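Local coordinates for protein nucleoporin NUP82 (Saccharomyces cerevisiae, PDB 3PBP) that serves as a component of the yeast nuclear pore complex, its N-terminal domain here being the part that interacts with NUP116, at residues N84-F89 and H113-E118; P123-K128 and L145-T150; I151-I156 and I164-P169; D181-E186 and L197-G202. The protein carries 1 engineered substitution. One frame throughout, in Å; residues are numbered along the deposited sequence.

Contact 1: residues N84-F89 and H113-E118; sequences NDNEIF and HYSIDE
Asn86 meets three consecutive residues of the opposite segment. Its carbonyl O accepts the backbone N of Ile116 (3.0 Å), its ND2 donates to Asp117 OD2 (3.1 Å), and its OD1 lies 2.9 Å from Ser115 OG, a likely hydroxyl donor whose proton has a second acceptor within reach. The carboxylate oxygen sits in the amide plane of Asn86 and is met on its syn side, but well out of the carboxylate plane. CG of Asn86 stands anti to the backbone N (chi1 178°), and this places the amide across the turn at Ser115-Asp117.

Beyond this polar end the strands pair antiparallel. Ile88 N donates to Tyr114 O at 2.7 Å and Tyr114 N to Ile88 O at 3.0 Å, which makes this a hydrogen-bonded pair flanked by the non-hydrogen-bonded pairs Glu87-Ser115 and Phe89-His113. On the face carrying Glu87 and Phe89, His113 forms an edge-to-face stack: its ND1 edge lies over the Phe89 ring near the rim, with planes at 65° and centroids 4.5 Å apart. Glu87 OE1 comes to the same imidazole at CE1, near its plane, without a hydrogen bond. The other face is apolar, with Ile88 CD1 against Tyr114 CD2 at 4.1 Å.

Further out, Asn84 OD1 takes Asn86 N in an Asx turn, extended to an Asx motif by Glu87 N. Tyr114 OH bonds to Glu119 and Lys146. The contact thus separates a buried apolar face from a mixed face of Glu87, Phe89, His113 and Ser115, where Glu87 would probably favour a positive charge on His113.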
loop_
_atom_site.group_PDB
_atom_site.type_symbol
_atom_site.label_atom_id
_atom_site.label_comp_id
_atom_site.label_asym_id
_atom_site.label_seq_id
_atom_site.Cartn_x
_atom_site.Cartn_y
_atom_site.Cartn_z
ATOM N N ASN A 84 -15.216 10.616 5.274
ATOM C CA ASN A 84 -15.672 10.856 3.921
ATOM C C ASN A 84 -14.461 11.404 3.167
ATOM O O ASN A 84 -13.320 11.228 3.604
ATOM C CB ASN A 84 -16.850 11.843 3.888
ATOM C CG ASN A 84 -16.519 13.207 4.500
ATOM O OD1 ASN A 84 -15.388 13.472 4.932
ATOM N ND2 ASN A 84 -17.521 14.084 4.532
ATOM N N ASP A 85 -14.687 12.067 2.043
ATOM C CA ASP A 85 -13.563 12.587 1.272
ATOM C C ASP A 85 -12.934 13.825 1.909
ATOM O O ASP A 85 -11.862 14.275 1.491
ATOM C CB ASP A 85 -14.031 12.918 -0.140
ATOM C CG ASP A 85 -15.131 13.964 -0.156
ATOM O OD1 ASP A 85 -16.155 13.781 0.550
ATOM O OD2 ASP A 85 -14.973 14.972 -0.881
ATOM N N ASN A 86 -13.573 14.352 2.948
ATOM C CA ASN A 86 -13.071 15.563 3.544
ATOM C C ASN A 86 -12.620 15.490 4.987
ATOM O O ASN A 86 -11.662 16.157 5.367
ATOM C CB ASN A 86 -14.139 16.654 3.375
ATOM C CG ASN A 86 -13.730 17.979 4.005
ATOM O OD1 ASN A 86 -13.837 18.162 5.227
ATOM N ND2 ASN A 86 -13.246 18.905 3.177
ATOM N N GLU A 87 -13.302 14.695 5.799
ATOM C CA GLU A 87 -12.925 14.616 7.199
ATOM C C GLU A 87 -12.924 13.206 7.788
ATOM O O GLU A 87 -13.481 12.270 7.209
ATOM C CB GLU A 87 -13.838 15.538 8.012
ATOM C CG GLU A 87 -15.316 15.176 7.950
ATOM C CD GLU A 87 -16.199 16.263 8.557
ATOM O OE1 GLU A 87 -15.716 16.975 9.474
ATOM O OE2 GLU A 87 -17.374 16.399 8.124
ATOM N N ILE A 88 -12.287 13.081 8.951
ATOM C CA ILE A 88 -12.166 11.815 9.667
ATOM C C ILE A 88 -12.539 11.971 11.149
ATOM O O ILE A 88 -12.091 12.913 11.818
ATOM C CB ILE A 88 -10.695 11.288 9.620
ATOM C CG1 ILE A 88 -10.241 11.086 8.173
ATOM C CG2 ILE A 88 -10.576 9.984 10.409
ATOM C CD1 ILE A 88 -8.750 10.757 8.029
ATOM N N PHE A 89 -13.352 11.049 11.656
ATOM C CA PHE A 89 -13.724 11.060 13.068
ATOM C C PHE A 89 -13.321 9.726 13.684
ATOM O O PHE A 89 -13.419 8.687 13.035
ATOM C CB PHE A 89 -15.234 11.192 13.274
ATOM C CG PHE A 89 -15.796 12.518 12.886
ATOM C CD1 PHE A 89 -16.133 12.791 11.552
ATOM C CD2 PHE A 89 -16.029 13.491 13.852
ATOM C CE1 PHE A 89 -16.699 14.013 11.188
ATOM C CE2 PHE A 89 -16.592 14.712 13.498
ATOM C CZ PHE A 89 -16.929 14.973 12.162
ATOM N N HIS A 113 -10.223 14.106 15.431
ATOM C CA HIS A 113 -10.896 14.671 14.274
ATOM C C HIS A 113 -9.885 15.275 13.319
ATOM O O HIS A 113 -8.837 15.771 13.738
ATOM C CB HIS A 113 -11.894 15.748 14.673
ATOM C CG HIS A 113 -12.559 16.398 13.499
ATOM N ND1 HIS A 113 -13.670 15.860 12.881
ATOM C CD2 HIS A 113 -12.235 17.509 12.794
ATOM C CE1 HIS A 113 -14.000 16.614 11.846
ATOM N NE2 HIS A 113 -13.145 17.620 11.771
ATOM N N TYR A 114 -10.202 15.232 12.030
ATOM C CA TYR A 114 -9.308 15.784 11.019
ATOM C C TYR A 114 -10.076 16.142 9.752
ATOM O O TYR A 114 -10.970 15.395 9.318
ATOM C CB TYR A 114 -8.218 14.777 10.664
ATOM C CG TYR A 114 -7.381 15.195 9.483
ATOM C CD1 TYR A 114 -6.323 16.087 9.630
ATOM C CD2 TYR A 114 -7.684 14.736 8.200
ATOM C CE1 TYR A 114 -5.589 16.515 8.530
ATOM C CE2 TYR A 114 -6.961 15.163 7.090
ATOM C CZ TYR A 114 -5.917 16.051 7.259
ATOM O OH TYR A 114 -5.223 16.477 6.147
ATOM N N SER A 115 -9.725 17.296 9.177
ATOM C CA SER A 115 -10.323 17.783 7.936
ATOM C C SER A 115 -9.169 18.210 7.051
ATOM O O SER A 115 -8.152 18.703 7.538
ATOM C CB SER A 115 -11.251 18.977 8.194
ATOM O OG SER A 115 -11.883 19.416 6.995
ATOM N N ILE A 116 -9.310 18.009 5.749
ATOM C CA ILE A 116 -8.238 18.379 4.845
ATOM C C ILE A 116 -8.105 19.897 4.797
ATOM O O ILE A 116 -7.045 20.435 4.453
ATOM C CB ILE A 116 -8.481 17.810 3.432
ATOM C CG1 ILE A 116 -9.823 18.288 2.898
ATOM C CG2 ILE A 116 -8.469 16.297 3.481
ATOM C CD1 ILE A 116 -10.143 17.746 1.530
ATOM N N ASP A 117 -9.183 20.582 5.172
ATOM C CA ASP A 117 -9.197 22.042 5.189
ATOM C C ASP A 117 -8.292 22.566 6.302
ATOM O O ASP A 117 -8.043 23.765 6.396
ATOM C CB ASP A 117 -10.624 22.549 5.405
ATOM C CG ASP A 117 -11.620 21.915 4.451
ATOM O OD1 ASP A 117 -11.397 21.983 3.222
ATOM O OD2 ASP A 117 -12.624 21.351 4.929
ATOM N N GLU A 118 -7.806 21.661 7.145
ATOM C CA GLU A 118 -6.931 22.025 8.248
ATOM C C GLU A 118 -5.540 22.381 7.757
ATOM O O GLU A 118 -4.692 22.826 8.534
ATOM C CB GLU A 118 -6.824 20.870 9.246
ATOM C CG GLU A 118 -7.953 20.810 10.249
ATOM C CD GLU A 118 -7.857 19.603 11.153
ATOM O OE1 GLU A 118 -6.727 19.274 11.574
ATOM O OE2 GLU A 118 -8.910 18.994 11.447
#

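Contact 2: residues P123-K128 and L145-T150; sequences PKSSIK and LKEDDT
Ile127 and Lys146 form an antiparallel non-hydrogen-bonded pair, their CA atoms 4.4 Å apart, bracketed by the bonds Lys128 N to Leu145 O (2.9 Å) and Glu147 N to Ser126 O (2.9 Å). This is the open end of the beta hairpin of strands 127-132 and 141-146, part of a four-stranded antiparallel sheet consistent with one blade of a beta-propeller.

The side chains of Ile127 and Lys146 diverge. Lys128 runs fully extended from a CG anti to its backbone N (chi1 -172°), lying beside Leu145 and pointing the same way, with CD 4.1 Å from Leu145 CD2. The Glu147 side chain, bent at chi2 (-52°), crosses that lysine at about a right angle, and OE2 rests against the methylenes, 3.4 Å from Lys128 CB. The charged ends do not pair: Lys128 NZ and Glu147 OE1 remain 4.9 Å apart, and the ammonium is bonded to the backbone O of Ile182.

Ser125 tucks against the turn at Glu147-Asp148, its OG 3.4 Å from Glu147 CB. The extended Lys146 chain carries its NZ away to Tyr114 OH, and on the way its CD passes 3.8 Å from the carbonyl O of Ser125.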
loop_
_atom_site.group_PDB
_atom_site.type_symbol
_atom_site.label_atom_id
_atom_site.label_comp_id
_atom_site.label_asym_id
_atom_site.label_seq_id
_atom_site.Cartn_x
_atom_site.Cartn_y
_atom_site.Cartn_z
ATOM N N PRO A 123 -5.200 24.070 -2.856
ATOM C CA PRO A 123 -4.853 22.739 -3.378
ATOM C C PRO A 123 -4.824 21.675 -2.278
ATOM O O PRO A 123 -3.750 21.308 -1.779
ATOM C CB PRO A 123 -3.472 22.964 -3.991
ATOM C CG PRO A 123 -2.861 23.945 -3.030
ATOM C CD PRO A 123 -4.007 24.937 -2.795
ATOM N N LYS A 124 -6.007 21.183 -1.914
ATOM C CA LYS A 124 -6.139 20.182 -0.864
ATOM C C LYS A 124 -6.651 18.872 -1.428
ATOM O O LYS A 124 -7.753 18.804 -1.963
ATOM C CB LYS A 124 -7.091 20.698 0.217
ATOM C CG LYS A 124 -6.608 21.979 0.876
ATOM C CD LYS A 124 -7.682 22.608 1.740
ATOM C CE LYS A 124 -7.182 23.906 2.365
ATOM N NZ LYS A 124 -8.220 24.578 3.209
ATOM N N SER A 125 -5.843 17.831 -1.298
ATOM C CA SER A 125 -6.214 16.518 -1.805
ATOM C C SER A 125 -7.201 15.843 -0.862
ATOM O O SER A 125 -7.012 15.838 0.361
ATOM C CB SER A 125 -4.966 15.641 -1.962
ATOM O OG SER A 125 -5.271 14.440 -2.650
ATOM N N SER A 126 -8.249 15.265 -1.433
ATOM C CA SER A 126 -9.263 14.607 -0.633
ATOM C C SER A 126 -8.926 13.171 -0.250
ATOM O O SER A 126 -8.091 12.513 -0.876
ATOM C CB SER A 126 -10.607 14.662 -1.353
ATOM O OG SER A 126 -10.471 14.257 -2.694
ATOM N N ILE A 127 -9.594 12.702 0.799
ATOM C CA ILE A 127 -9.397 11.361 1.328
ATOM C C ILE A 127 -10.031 10.286 0.447
ATOM O O ILE A 127 -11.192 10.391 0.047
ATOM C CB ILE A 127 -9.984 11.264 2.754
ATOM C CG1 ILE A 127 -9.275 12.274 3.661
ATOM C CG2 ILE A 127 -9.840 9.847 3.295
ATOM C CD1 ILE A 127 -9.935 12.441 4.990
ATOM N N LYS A 128 -9.249 9.249 0.160
ATOM C CA LYS A 128 -9.716 8.145 -0.656
ATOM C C LYS A 128 -9.996 6.911 0.215
ATOM O O LYS A 128 -11.027 6.239 0.056
ATOM C CB LYS A 128 -8.673 7.821 -1.728
ATOM C CG LYS A 128 -9.142 6.810 -2.756
ATOM C CD LYS A 128 -8.110 6.601 -3.852
ATOM C CE LYS A 128 -8.631 5.607 -4.890
ATOM N NZ LYS A 128 -7.739 5.490 -6.078
ATOM N N LEU A 145 -4.942 7.391 2.962
ATOM C CA LEU A 145 -4.519 7.494 1.567
ATOM C C LEU A 145 -5.363 8.585 0.894
ATOM O O LEU A 145 -6.600 8.551 0.963
ATOM C CB LEU A 145 -4.737 6.166 0.833
ATOM C CG LEU A 145 -4.585 6.260 -0.685
ATOM C CD1 LEU A 145 -3.106 6.385 -1.022
ATOM C CD2 LEU A 145 -5.187 5.041 -1.359
ATOM N N LYS A 146 -4.706 9.547 0.249
ATOM C CA LYS A 146 -5.432 10.631 -0.436
ATOM C C LYS A 146 -5.360 10.508 -1.971
ATOM O O LYS A 146 -4.588 9.699 -2.490
ATOM C CB LYS A 146 -4.871 11.990 0.013
ATOM C CG LYS A 146 -5.216 12.354 1.451
ATOM C CD LYS A 146 -4.434 13.569 1.933
ATOM C CE LYS A 146 -4.877 13.985 3.328
ATOM N NZ LYS A 146 -3.901 14.905 3.953
ATOM N N GLU A 147 -6.170 11.289 -2.693
ATOM C CA GLU A 147 -6.147 11.270 -4.161
ATOM C C GLU A 147 -4.710 11.526 -4.592
ATOM O O GLU A 147 -4.278 11.149 -5.681
ATOM C CB GLU A 147 -7.043 12.358 -4.722
ATOM C CG GLU A 147 -8.505 12.122 -4.459
ATOM C CD GLU A 147 -8.939 10.738 -4.892
ATOM O OE1 GLU A 147 -8.536 10.315 -6.002
ATOM O OE2 GLU A 147 -9.685 10.077 -4.129
ATOM N N ASP A 148 -3.994 12.188 -3.688
ATOM C CA ASP A 148 -2.585 12.541 -3.798
ATOM C C ASP A 148 -1.691 11.357 -4.147
ATOM O O ASP A 148 -0.673 11.512 -4.819
ATOM C CB ASP A 148 -2.108 13.026 -2.439
ATOM C CG ASP A 148 -1.763 14.456 -2.431
ATOM O OD1 ASP A 148 -1.364 14.949 -3.499
ATOM O OD2 ASP A 148 -1.875 15.082 -1.353
ATOM N N ASP A 149 -2.083 10.189 -3.631
ATOM C CA ASP A 149 -1.341 8.933 -3.732
ATOM C C ASP A 149 -0.382 9.050 -2.549
ATOM O O ASP A 149 0.568 8.291 -2.381
ATOM C CB ASP A 149 -0.573 8.803 -5.052
ATOM C CG ASP A 149 -1.477 8.443 -6.214
ATOM O OD1 ASP A 149 -2.385 7.598 -6.017
ATOM O OD2 ASP A 149 -1.270 8.998 -7.320
ATOM N N THR A 150 -0.678 10.040 -1.726
ATOM C CA THR A 150 0.077 10.331 -0.538
ATOM C C THR A 150 -0.529 9.447 0.573
ATOM O O THR A 150 -1.750 9.239 0.617
ATOM C CB THR A 150 -0.058 11.857 -0.219
ATOM O OG1 THR A 150 1.092 12.301 0.502
ATOM C CG2 THR A 150 -1.314 12.146 0.605
#

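Contact 3: residues I151-I156 and I164-P169; sequences ITMFDI and IVLNKP
Thr152 and Val165 face each other across a short antiparallel ladder, with methyl against methyl: Thr152 CG2 lies 3.8 Å from Val165 CG2. The threonine methyl is anti to the backbone N and its OG1 beside that N (chi1 -44°), a setting that turns CG2 to the neighbouring strand, where it also lies near the carbonyl O of Ile164. The same methyl sits over one face of the Phe154 ring, offset to the rim, so one branch serves both the hairpin partner and the aromatic two residues on. That ring also meets Tyr114.

On the other face, selenomethionine Met153 runs extended from CG and then bends at chi3 (-91°). The bend brings CE to Leu166 CD1 (4.0 Å), diagonally across the ladder, the two chains crossing obliquely. Buried Ile164, the register partner of Met153, shares this face, as does Ile151, which packs on Val143, Leu145 and Phe208.

Four backbone bonds fix the register. Ile151 N to Leu166 O (3.0 Å) and Leu166 N to Ile151 O (2.8 Å) form one hydrogen-bonded pair; Met153 N to Ile164 O (2.9 Å) and Ile164 N to Met153 O (3.1 Å) form the next. Thr152-Val165 is the non-hydrogen-bonded pair between them. The strand axes run at 162°, close to straight antiparallel.

The strand ends at Leu166; Asn167, next in the chain, bonds through ND2 to the backbone O of Asp149 and of Val179. Strand 164-166 is outermost in a four-stranded antiparallel sheet, so this hairpin forms the outer two strands, an arrangement typical of a beta-propeller blade.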
loop_
_atom_site.group_PDB
_atom_site.type_symbol
_atom_site.label_atom_id
_atom_site.label_comp_id
_atom_site.label_asym_id
_atom_site.label_seq_id
_atom_site.Cartn_x
_atom_site.Cartn_y
_atom_site.Cartn_z
ATOM N N ILE A 151 0.316 8.906 1.449
ATOM C CA ILE A 151 -0.163 8.056 2.547
ATOM C C ILE A 151 0.289 8.679 3.864
ATOM O O ILE A 151 1.480 8.875 4.092
ATOM C CB ILE A 151 0.390 6.616 2.419
ATOM C CG1 ILE A 151 -0.035 6.020 1.067
ATOM C CG2 ILE A 151 -0.122 5.755 3.572
ATOM C CD1 ILE A 151 0.690 4.746 0.685
ATOM N N THR A 152 -0.664 8.986 4.732
ATOM C CA THR A 152 -0.354 9.638 6.003
ATOM C C THR A 152 -0.739 8.856 7.264
ATOM O O THR A 152 -1.778 8.182 7.314
ATOM C CB THR A 152 -1.064 11.021 6.066
ATOM O OG1 THR A 152 -0.898 11.692 4.810
ATOM C CG2 THR A 152 -0.494 11.877 7.189
HETATM N N MSE A 153 0.098 8.961 8.289
HETATM C CA MSE A 153 -0.183 8.290 9.544
HETATM C C MSE A 153 -0.429 9.318 10.636
HETATM O O MSE A 153 0.421 10.153 10.925
HETATM C CB MSE A 153 0.976 7.390 9.961
HETATM C CG MSE A 153 1.055 6.062 9.248
HETATM SE SE MSE A 153 2.473 4.965 10.018
HETATM C CE MSE A 153 3.967 5.475 8.902
ATOM N N PHE A 154 -1.604 9.248 11.240
ATOM C CA PHE A 154 -1.978 10.166 12.308
ATOM C C PHE A 154 -1.958 9.428 13.645
ATOM O O PHE A 154 -2.401 8.277 13.741
ATOM C CB PHE A 154 -3.400 10.707 12.088
ATOM C CG PHE A 154 -3.533 11.653 10.929
ATOM C CD1 PHE A 154 -3.082 12.966 11.025
ATOM C CD2 PHE A 154 -4.156 11.246 9.753
ATOM C CE1 PHE A 154 -3.257 13.854 9.975
ATOM C CE2 PHE A 154 -4.336 12.133 8.693
ATOM C CZ PHE A 154 -3.887 13.439 8.802
ATOM N N ASP A 155 -1.442 10.087 14.677
ATOM C CA ASP A 155 -1.445 9.492 15.990
ATOM C C ASP A 155 -2.674 10.035 16.714
ATOM O O ASP A 155 -2.667 11.146 17.242
ATOM C CB ASP A 155 -0.199 9.857 16.773
ATOM C CG ASP A 155 -0.091 9.069 18.076
ATOM O OD1 ASP A 155 -1.136 8.852 18.732
ATOM O OD2 ASP A 155 1.035 8.669 18.447
ATOM N N ILE A 156 -3.733 9.237 16.706
ATOM C CA ILE A 156 -5.004 9.556 17.343
ATOM C C ILE A 156 -4.909 10.065 18.790
ATOM O O ILE A 156 -5.713 10.897 19.212
ATOM C CB ILE A 156 -5.901 8.301 17.326
ATOM C CG1 ILE A 156 -6.506 8.120 15.943
ATOM C CG2 ILE A 156 -6.959 8.387 18.384
ATOM C CD1 ILE A 156 -7.423 6.925 15.883
ATOM N N ILE A 164 2.832 11.915 9.925
ATOM C CA ILE A 164 3.906 11.504 9.044
ATOM C C ILE A 164 3.351 11.268 7.655
ATOM O O ILE A 164 2.347 10.571 7.480
ATOM C CB ILE A 164 4.585 10.242 9.556
ATOM C CG1 ILE A 164 5.145 10.512 10.949
ATOM C CG2 ILE A 164 5.692 9.806 8.583
ATOM C CD1 ILE A 164 6.124 9.490 11.406
ATOM N N VAL A 165 3.999 11.867 6.667
ATOM C CA VAL A 165 3.543 11.729 5.305
ATOM C C VAL A 165 4.559 10.983 4.479
ATOM O O VAL A 165 5.710 11.407 4.352
ATOM C CB VAL A 165 3.279 13.103 4.668
ATOM C CG1 VAL A 165 2.812 12.931 3.234
ATOM C CG2 VAL A 165 2.233 13.847 5.478
ATOM N N LEU A 166 4.119 9.861 3.920
ATOM C CA LEU A 166 4.970 9.031 3.096
ATOM C C LEU A 166 4.473 9.121 1.677
ATOM O O LEU A 166 3.312 9.467 1.447
ATOM C CB LEU A 166 4.926 7.581 3.575
ATOM C CG LEU A 166 5.282 7.338 5.044
ATOM C CD1 LEU A 166 5.591 5.875 5.242
ATOM C CD2 LEU A 166 6.493 8.160 5.442
ATOM N N ASN A 167 5.359 8.782 0.740
ATOM C CA ASN A 167 5.090 8.819 -0.700
ATOM C C ASN A 167 4.699 10.241 -1.124
ATOM O O ASN A 167 3.718 10.451 -1.841
ATOM C CB ASN A 167 3.995 7.801 -1.089
ATOM C CG ASN A 167 4.057 7.407 -2.566
ATOM O OD1 ASN A 167 5.131 7.115 -3.099
ATOM N ND2 ASN A 167 2.906 7.385 -3.225
ATOM N N LYS A 168 5.488 11.212 -0.664
ATOM C CA LYS A 168 5.257 12.619 -0.970
ATOM C C LYS A 168 5.459 12.875 -2.457
ATOM O O LYS A 168 6.219 12.161 -3.127
ATOM C CB LYS A 168 6.225 13.500 -0.183
ATOM C CG LYS A 168 6.141 13.361 1.320
ATOM C CD LYS A 168 7.207 14.215 1.982
ATOM C CE LYS A 168 7.405 13.841 3.446
ATOM N NZ LYS A 168 8.628 14.471 4.036
ATOM N N PRO A 169 4.777 13.896 -3.000
ATOM C CA PRO A 169 4.936 14.192 -4.425
ATOM C C PRO A 169 6.373 14.613 -4.751
ATOM O O PRO A 169 7.088 15.145 -3.897
ATOM C CB PRO A 169 3.924 15.312 -4.656
ATOM C CG PRO A 169 2.860 15.028 -3.637
ATOM C CD PRO A 169 3.679 14.685 -2.418
#

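Contact 4: residues D181-E186 and L197-G202; sequences DITDLE and LNTTEG
Thr183 and Asp184 both face Leu197, the signature of a classic beta bulge. Thr183 N donates to Leu197 O at 2.8 Å. A weak second bond runs from Asp184 N to Leu197 O at 3.4 Å, and Leu197 N donates to Asp184 O at 3.0 Å. One residue further along, Ile182 and Asn198 form a non-hydrogen-bonded pair, and Thr199 N reaches Asp181 O at 2.7 Å.

The inner part is the well-packed one: Ile182, Asp184, Leu197 and Asn198 are all buried. Leu197 packs on Ala299, and Asn198 ND2 bonds to the backbone O of Asn180. The Asp184 carboxylate turns away from Leu197; it is held by a salt bridge from OD1 to Lys129 and by Ile302 N at OD2, so its buried charge is met on both oxygens.

Two side-chain bonds supplement the backbone ones where the contact is looser. At the partly exposed edge beside the bulge, Thr199 OG1 donates to Thr183 OG1 at 2.9 Å; in both residues the hydroxyl lies beside the backbone N (chi1 -64° and -44°), which lets the two groups meet between the strands. At the solvent end Thr200 OG1 gives its proton to Asp181 OD2 at 2.9 Å, using the anti lone pair of the carboxylate, and the two side chains cross at about a right angle. Asp181 is exposed to solvent.

Next to this end lies the neighbouring NUP116 chain: its Arg118 packs on Thr199 and its Lys98 bonds to Glu201 O. The chemistry is consistent with hydroxyl and carboxylate bonds holding the hairpin end beside NUP116, while the Asp184 charge is balanced on the buried side.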
loop_
_atom_site.group_PDB
_atom_site.type_symbol
_atom_site.label_atom_id
_atom_site.label_comp_id
_atom_site.label_asym_id
_atom_site.label_seq_id
_atom_site.Cartn_x
_atom_site.Cartn_y
_atom_site.Cartn_z
ATOM N N ASP A 181 -1.102 6.573 -8.695
ATOM C CA ASP A 181 -2.332 5.851 -9.006
ATOM C C ASP A 181 -2.624 4.647 -8.105
ATOM O O ASP A 181 -2.885 3.548 -8.594
ATOM C CB ASP A 181 -2.294 5.398 -10.466
ATOM C CG ASP A 181 -1.987 6.547 -11.429
ATOM O OD1 ASP A 181 -2.897 7.376 -11.687
ATOM O OD2 ASP A 181 -0.834 6.626 -11.920
ATOM N N ILE A 182 -2.592 4.852 -6.794
ATOM C CA ILE A 182 -2.873 3.776 -5.856
ATOM C C ILE A 182 -4.387 3.575 -5.776
ATOM O O ILE A 182 -5.119 4.525 -5.535
ATOM C CB ILE A 182 -2.330 4.125 -4.464
ATOM C CG1 ILE A 182 -0.850 4.498 -4.579
ATOM C CG2 ILE A 182 -2.514 2.955 -3.527
ATOM C CD1 ILE A 182 -0.177 4.837 -3.274
ATOM N N THR A 183 -4.858 2.349 -5.987
ATOM C CA THR A 183 -6.294 2.063 -5.925
ATOM C C THR A 183 -6.668 1.455 -4.597
ATOM O O THR A 183 -7.805 1.612 -4.143
ATOM C CB THR A 183 -6.759 1.002 -6.939
ATOM O OG1 THR A 183 -6.161 1.254 -8.205
ATOM C CG2 THR A 183 -8.286 1.030 -7.077
ATOM N N ASP A 184 -5.729 0.726 -3.996
ATOM C CA ASP A 184 -6.006 0.045 -2.742
ATOM C C ASP A 184 -4.768 -0.120 -1.877
ATOM O O ASP A 184 -3.634 -0.021 -2.332
ATOM C CB ASP A 184 -6.644 -1.319 -3.038
ATOM C CG ASP A 184 -7.478 -1.849 -1.879
ATOM O OD1 ASP A 184 -7.644 -1.137 -0.872
ATOM O OD2 ASP A 184 -7.975 -2.992 -1.980
ATOM N N LEU A 185 -5.028 -0.380 -0.607
ATOM C CA LEU A 185 -4.017 -0.533 0.423
ATOM C C LEU A 185 -4.405 -1.731 1.262
ATOM O O LEU A 185 -5.597 -2.012 1.452
ATOM C CB LEU A 185 -4.037 0.693 1.316
ATOM C CG LEU A 185 -2.801 1.555 1.380
ATOM C CD1 LEU A 185 -2.306 1.843 -0.027
ATOM C CD2 LEU A 185 -3.147 2.823 2.132
ATOM N N GLU A 186 -3.404 -2.417 1.786
ATOM C CA GLU A 186 -3.662 -3.590 2.595
ATOM C C GLU A 186 -2.423 -3.936 3.403
ATOM O O GLU A 186 -1.308 -3.943 2.895
ATOM C CB GLU A 186 -4.066 -4.758 1.675
ATOM C CG GLU A 186 -4.370 -6.098 2.349
ATOM C CD GLU A 186 -5.546 -6.044 3.321
ATOM O OE1 GLU A 186 -6.507 -5.285 3.054
ATOM O OE2 GLU A 186 -5.510 -6.778 4.344
ATOM N N LEU A 197 -1.525 -1.328 -4.083
ATOM C CA LEU A 197 -1.881 -1.765 -5.428
ATOM C C LEU A 197 -2.082 -0.506 -6.278
ATOM O O LEU A 197 -3.014 0.258 -6.042
ATOM C CB LEU A 197 -3.176 -2.566 -5.400
ATOM C CG LEU A 197 -3.640 -3.097 -6.757
ATOM C CD1 LEU A 197 -2.730 -4.230 -7.192
ATOM C CD2 LEU A 197 -5.071 -3.586 -6.663
ATOM N N ASN A 198 -1.209 -0.282 -7.258
ATOM C CA ASN A 198 -1.334 0.901 -8.104
ATOM C C ASN A 198 -1.790 0.542 -9.526
ATOM O O ASN A 198 -1.774 -0.629 -9.922
ATOM C CB ASN A 198 -0.010 1.680 -8.117
ATOM C CG ASN A 198 0.873 1.305 -9.268
ATOM O OD1 ASN A 198 0.964 0.137 -9.644
ATOM N ND2 ASN A 198 1.547 2.291 -9.835
ATOM N N THR A 199 -2.189 1.557 -10.286
ATOM C CA THR A 199 -2.704 1.350 -11.631
ATOM C C THR A 199 -1.899 1.894 -12.804
ATOM O O THR A 199 -2.154 1.518 -13.954
ATOM C CB THR A 199 -4.109 1.913 -11.710
ATOM O OG1 THR A 199 -4.949 1.167 -10.826
ATOM C CG2 THR A 199 -4.655 1.816 -13.125
ATOM N N THR A 200 -0.936 2.767 -12.522
ATOM C CA THR A 200 -0.109 3.361 -13.571
ATOM C C THR A 200 0.102 2.476 -14.811
ATOM O O THR A 200 0.018 2.960 -15.939
ATOM C CB THR A 200 1.281 3.749 -13.037
ATOM O OG1 THR A 200 1.137 4.514 -11.833
ATOM C CG2 THR A 200 2.034 4.571 -14.073
ATOM N N GLU A 201 0.366 1.186 -14.608
ATOM C CA GLU A 201 0.614 0.287 -15.726
ATOM C C GLU A 201 -0.260 -0.945 -15.722
ATOM O O GLU A 201 0.224 -2.052 -15.939
ATOM C CB GLU A 201 2.078 -0.145 -15.732
ATOM C CG GLU A 201 3.054 0.992 -15.974
ATOM C CD GLU A 201 4.482 0.634 -15.574
ATOM O OE1 GLU A 201 4.974 -0.437 -16.001
ATOM O OE2 GLU A 201 5.116 1.428 -14.837
ATOM N N GLY A 202 -1.550 -0.759 -15.483
ATOM C CA GLY A 202 -2.454 -1.891 -15.481
ATOM C C GLY A 202 -2.564 -2.575 -14.136
ATOM O O GLY A 202 -3.501 -3.346 -13.907
#

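From the N terminus the four contacts follow one another in series; none nests in or crosses another. Contact 1 closes a 23-residue excursion that contains helix 103-107, joining the two last strands of one four-stranded sheet. Contacts 2 and 3 belong to the next sheet, 2 closing its first hairpin and 3 its last, with strands 141-146 and 151-155 adjacent between them. Contact 4 closes the first hairpin of the following sheet. Their centres lie about 11 Å apart from 1 to 2 and from 2 to 3, and about 14 Å from 2 to 4. Contacts 2 and 3 each touch all the others, whereas 1 and 4 do not touch; together they tie successive sheets of the propeller-like domain.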